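Local coordinates for protein glycosyl hydrolase, family 38 (Enterococcus faecalis, PDB 5KBP) that probably hydrolyses alpha-mannosidic linkages in carbohydrates, as a metal-dependent glycosidase of family 38, at residues 462-473 / 484-494. Numbering follows the deposited sequence.
Sequences ASRIVKEDVRFG and PYMAKYLTVEL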
loop_
_atom_site.group_PDB
_atom_site.type_symbol
_atom_site.label_atom_id
_atom_site.label_comp_id
_atom_site.label_asym_id
_atom_site.label_seq_id
_atom_site.Cartn_x
_atom_site.Cartn_y
_atom_site.Cartn_z
ATOM N N ALA A 462 -36.570 6.011 -26.599
ATOM C CA ALA A 462 -37.193 6.337 -25.325
ATOM C C ALA A 462 -36.136 6.503 -24.238
ATOM O O ALA A 462 -35.200 5.706 -24.132
ATOM C CB ALA A 462 -38.191 5.251 -24.926
ATOM N N SER A 463 -36.288 7.549 -23.431
ATOM C CA SER A 463 -35.314 7.854 -22.391
ATOM C C SER A 463 -35.977 8.722 -21.328
ATOM O O SER A 463 -37.164 9.049 -21.412
ATOM C CB SER A 463 -34.081 8.548 -22.977
ATOM O OG SER A 463 -34.393 9.865 -23.396
ATOM N N ARG A 464 -35.187 9.093 -20.323
ATOM C CA ARG A 464 -35.639 9.964 -19.247
ATOM C C ARG A 464 -34.437 10.718 -18.704
ATOM O O ARG A 464 -33.396 10.111 -18.430
ATOM C CB ARG A 464 -36.319 9.166 -18.127
ATOM C CG ARG A 464 -36.812 10.021 -16.968
ATOM C CD ARG A 464 -37.491 9.180 -15.897
ATOM N NE ARG A 464 -36.548 8.325 -15.179
ATOM C CZ ARG A 464 -35.960 8.661 -14.035
ATOM N NH1 ARG A 464 -36.219 9.835 -13.475
ATOM N NH2 ARG A 464 -35.115 7.824 -13.449
ATOM N N ILE A 465 -34.576 12.032 -18.556
ATOM C CA ILE A 465 -33.509 12.859 -18.001
ATOM C C ILE A 465 -33.504 12.663 -16.488
ATOM O O ILE A 465 -34.453 13.045 -15.799
ATOM C CB ILE A 465 -33.685 14.335 -18.372
ATOM C CG1 ILE A 465 -33.656 14.507 -19.893
ATOM C CG2 ILE A 465 -32.607 15.184 -17.713
ATOM C CD1 ILE A 465 -32.401 13.968 -20.549
ATOM N N VAL A 466 -32.434 12.064 -15.970
ATOM C CA VAL A 466 -32.367 11.749 -14.545
ATOM C C VAL A 466 -31.980 12.982 -13.737
ATOM O O VAL A 466 -32.697 13.395 -12.818
ATOM C CB VAL A 466 -31.389 10.587 -14.296
ATOM C CG1 VAL A 466 -31.260 10.313 -12.806
ATOM C CG2 VAL A 466 -31.851 9.346 -15.036
ATOM N N LYS A 467 -30.840 13.585 -14.065
ATOM C CA LYS A 467 -30.345 14.725 -13.305
ATOM C C LYS A 467 -29.362 15.511 -14.157
ATOM O O LYS A 467 -28.855 15.021 -15.170
ATOM C CB LYS A 467 -29.683 14.277 -11.998
ATOM C CG LYS A 467 -28.550 13.279 -12.192
ATOM C CD LYS A 467 -27.958 12.844 -10.861
ATOM C CE LYS A 467 -26.850 11.821 -11.059
ATOM N NZ LYS A 467 -26.254 11.388 -9.764
ATOM N N GLU A 468 -29.103 16.743 -13.728
ATOM C CA GLU A 468 -28.076 17.586 -14.316
ATOM C C GLU A 468 -27.029 17.903 -13.257
ATOM O O GLU A 468 -27.285 17.807 -12.054
ATOM C CB GLU A 468 -28.663 18.887 -14.880
ATOM C CG GLU A 468 -28.897 19.968 -13.835
ATOM C CD GLU A 468 -29.428 21.255 -14.437
ATOM O OE1 GLU A 468 -30.211 21.179 -15.407
ATOM O OE2 GLU A 468 -29.056 22.341 -13.944
ATOM N N ASP A 469 -25.840 18.286 -13.714
ATOM C CA ASP A 469 -24.748 18.573 -12.797
ATOM C C ASP A 469 -23.790 19.565 -13.438
ATOM O O ASP A 469 -23.465 19.450 -14.623
ATOM C CB ASP A 469 -24.000 17.294 -12.405
ATOM C CG ASP A 469 -23.198 17.457 -11.128
ATOM O OD1 ASP A 469 -23.593 18.283 -10.280
ATOM O OD2 ASP A 469 -22.175 16.756 -10.968
ATOM N N VAL A 470 -23.348 20.538 -12.647
ATOM C CA VAL A 470 -22.329 21.498 -13.051
ATOM C C VAL A 470 -21.155 21.345 -12.096
ATOM O O VAL A 470 -21.292 21.603 -10.893
ATOM C CB VAL A 470 -22.857 22.940 -13.043
ATOM C CG1 VAL A 470 -21.732 23.913 -13.359
ATOM C CG2 VAL A 470 -24.002 23.095 -14.032
ATOM N N ARG A 471 -20.009 20.923 -12.625
ATOM C CA ARG A 471 -18.838 20.679 -11.799
ATOM C C ARG A 471 -17.583 20.980 -12.603
ATOM O O ARG A 471 -17.626 21.195 -13.817
ATOM C CB ARG A 471 -18.805 19.236 -11.286
ATOM C CG ARG A 471 -18.644 18.206 -12.392
ATOM C CD ARG A 471 -18.502 16.800 -11.841
ATOM N NE ARG A 471 -18.425 15.814 -12.914
ATOM C CZ ARG A 471 -19.479 15.180 -13.417
ATOM N NH1 ARG A 471 -20.690 15.426 -12.940
ATOM N NH2 ARG A 471 -19.323 14.299 -14.396
ATOM N N PHE A 472 -16.455 20.985 -11.902
ATOM C CA PHE A 472 -15.156 21.149 -12.530
ATOM C C PHE A 472 -14.729 19.851 -13.206
ATOM O O PHE A 472 -15.089 18.752 -12.775
ATOM C CB PHE A 472 -14.121 21.583 -11.487
ATOM C CG PHE A 472 -12.703 21.242 -11.848
ATOM C CD1 PHE A 472 -11.980 22.047 -12.713
ATOM C CD2 PHE A 472 -12.086 20.125 -11.307
ATOM C CE1 PHE A 472 -10.674 21.737 -13.041
ATOM C CE2 PHE A 472 -10.781 19.809 -11.633
ATOM C CZ PHE A 472 -10.074 20.617 -12.499
ATOM N N GLY A 473 -13.966 19.992 -14.289
ATOM C CA GLY A 473 -13.440 18.848 -15.008
ATOM C C GLY A 473 -12.218 19.257 -15.798
ATOM O O GLY A 473 -11.941 20.443 -15.991
ATOM N N PRO A 484 -8.192 22.447 -18.174
ATOM C CA PRO A 484 -9.236 22.588 -17.155
ATOM C C PRO A 484 -10.444 23.351 -17.675
ATOM O O PRO A 484 -10.338 24.220 -18.544
ATOM C CB PRO A 484 -8.528 23.376 -16.048
ATOM C CG PRO A 484 -7.564 24.245 -16.797
ATOM C CD PRO A 484 -7.123 23.450 -18.012
ATOM N N TYR A 485 -11.607 23.025 -17.112
ATOM C CA TYR A 485 -12.846 23.649 -17.553
ATOM C C TYR A 485 -13.933 23.452 -16.507
ATOM O O TYR A 485 -13.818 22.615 -15.609
ATOM C CB TYR A 485 -13.310 23.086 -18.903
ATOM C CG TYR A 485 -13.464 21.580 -18.935
ATOM C CD1 TYR A 485 -14.625 20.967 -18.477
ATOM C CD2 TYR A 485 -12.452 20.771 -19.436
ATOM C CE1 TYR A 485 -14.768 19.592 -18.507
ATOM C CE2 TYR A 485 -12.590 19.395 -19.473
ATOM C CZ TYR A 485 -13.748 18.812 -19.006
ATOM O OH TYR A 485 -13.882 17.443 -19.043
ATOM N N MET A 486 -14.986 24.253 -16.639
ATOM C CA MET A 486 -16.255 24.026 -15.962
ATOM C C MET A 486 -17.242 23.470 -16.980
ATOM O O MET A 486 -17.354 24.000 -18.091
ATOM C CB MET A 486 -16.796 25.318 -15.349
ATOM C CG MET A 486 -15.982 25.852 -14.187
ATOM S SD MET A 486 -15.988 24.731 -12.774
ATOM C CE MET A 486 -15.341 25.808 -11.500
ATOM N N ALA A 487 -17.946 22.405 -16.610
ATOM C CA ALA A 487 -18.823 21.715 -17.541
ATOM C C ALA A 487 -20.187 21.477 -16.912
ATOM O O ALA A 487 -20.350 21.504 -15.690
ATOM C CB ALA A 487 -18.222 20.379 -17.995
ATOM N N LYS A 488 -21.170 21.244 -17.777
ATOM C CA LYS A 488 -22.513 20.852 -17.373
ATOM C C LYS A 488 -22.804 19.477 -17.952
ATOM O O LYS A 488 -22.598 19.247 -19.148
ATOM C CB LYS A 488 -23.558 21.868 -17.845
ATOM C CG LYS A 488 -24.950 21.615 -17.291
ATOM C CD LYS A 488 -25.857 22.813 -17.511
ATOM C CE LYS A 488 -27.165 22.661 -16.754
ATOM N NZ LYS A 488 -28.000 23.892 -16.833
ATOM N N TYR A 489 -23.274 18.567 -17.105
ATOM C CA TYR A 489 -23.487 17.180 -17.490
ATOM C C TYR A 489 -24.955 16.817 -17.349
ATOM O O TYR A 489 -25.622 17.230 -16.395
ATOM C CB TYR A 489 -22.636 16.233 -16.639
ATOM C CG TYR A 489 -21.153 16.451 -16.793
ATOM C CD1 TYR A 489 -20.436 15.792 -17.782
ATOM C CD2 TYR A 489 -20.468 17.316 -15.952
ATOM C CE1 TYR A 489 -19.077 15.988 -17.929
ATOM C CE2 TYR A 489 -19.109 17.519 -16.090
ATOM C CZ TYR A 489 -18.418 16.853 -17.081
ATOM O OH TYR A 489 -17.065 17.050 -17.225
ATOM N N LEU A 490 -25.450 16.039 -18.305
ATOM C CA LEU A 490 -26.809 15.522 -18.276
ATOM C C LEU A 490 -26.752 14.006 -18.156
ATOM O O LEU A 490 -25.981 13.350 -18.866
ATOM C CB LEU A 490 -27.582 15.934 -19.530
ATOM C CG LEU A 490 -29.096 16.050 -19.348
ATOM C CD1 LEU A 490 -29.413 16.971 -18.179
ATOM C CD2 LEU A 490 -29.756 16.550 -20.621
ATOM N N THR A 491 -27.558 13.458 -17.254
ATOM C CA THR A 491 -27.600 12.024 -16.986
ATOM C C THR A 491 -28.866 11.459 -17.620
ATOM O O THR A 491 -29.978 11.755 -17.169
ATOM C CB THR A 491 -27.559 11.753 -15.484
ATOM O OG1 THR A 491 -26.320 12.234 -14.945
ATOM C CG2 THR A 491 -27.684 10.270 -15.208
ATOM N N VAL A 492 -28.695 10.649 -18.662
ATOM C CA VAL A 492 -29.801 10.112 -19.446
ATOM C C VAL A 492 -29.960 8.633 -19.125
ATOM O O VAL A 492 -28.970 7.911 -18.963
ATOM C CB VAL A 492 -29.571 10.331 -20.954
ATOM C CG1 VAL A 492 -30.775 9.863 -21.754
ATOM C CG2 VAL A 492 -29.273 11.797 -21.236
ATOM N N GLU A 493 -31.210 8.185 -19.035
ATOM C CA GLU A 493 -31.541 6.809 -18.689
ATOM C C GLU A 493 -32.078 6.102 -19.927
ATOM O O GLU A 493 -33.053 6.562 -20.531
ATOM C CB GLU A 493 -32.563 6.770 -17.554
ATOM C CG GLU A 493 -32.680 5.429 -16.855
ATOM C CD GLU A 493 -33.592 5.484 -15.645
ATOM O OE1 GLU A 493 -34.599 6.222 -15.689
ATOM O OE2 GLU A 493 -33.297 4.797 -14.645
ATOM N N LEU A 494 -31.447 4.992 -20.300
ATOM C CA LEU A 494 -31.855 4.209 -21.457
ATOM C C LEU A 494 -32.267 2.808 -21.025
ATOM O O LEU A 494 -31.763 2.271 -20.035
ATOM C CB LEU A 494 -30.730 4.116 -22.500
ATOM C CG LEU A 494 -30.291 5.409 -23.192
ATOM C CD1 LEU A 494 -29.254 5.114 -24.263
ATOM C CD2 LEU A 494 -31.486 6.130 -23.791
#
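An antiparallel beta hairpin with a bulge in its first strand pairs Ile-465 with Val-492 and Phe-472 with Met-486, and illustrates how side chains on both faces of a two-stranded ribbon meet across the strands. At Val-466 the strand takes in an extra residue: Val-466 N (2.8 Å) and Lys-467 O (2.9 Å) bond to O and N of Thr-491 respectively, and the helix-like backbone of Val-466 turns its side chain toward the partner strand. Beyond this beta bulge, paired backbone bonds run regularly from Asp-469/Tyr-489 to Gly-473/Tyr-485.

The guanidinium of Arg-471 lies flat over one face of the Tyr-489 ring, planes 5° apart, with CZ 3.8 Å from the ring centroid, a cation-pi stack. Its NH1 also meets Asp-469 OD2 at 2.8 Å, in the guanidinium plane, which fixes the group's rotation; Glu-423 of strand 416-430 is a second acidic partner. The side chain of Arg-464 runs extended to CD, then turns about CG-CD (chi3 69°), bringing NE and NH2 side-on to a single oxygen, Glu-493 OE1, at 2.9 and 2.8 Å. On the other face, Ile-465 CG2 packs on Leu-490 CD1 (3.7 Å), while Glu-468 OE2 and Lys-488 NZ make a long salt bridge (3.4 Å); Glu-468 OE1 and Lys-488 NZ each hydrogen-bond to Thr-448 OG1.

Gly-473 CA sits over the Tyr-485 ring, and near this end Phe-472 meets Phe-763 of the second subunit edge-to-face. With strand 416-430 flanking 483-499, the arrangement is typical of a bulged hairpin at the margin of an antiparallel sheet.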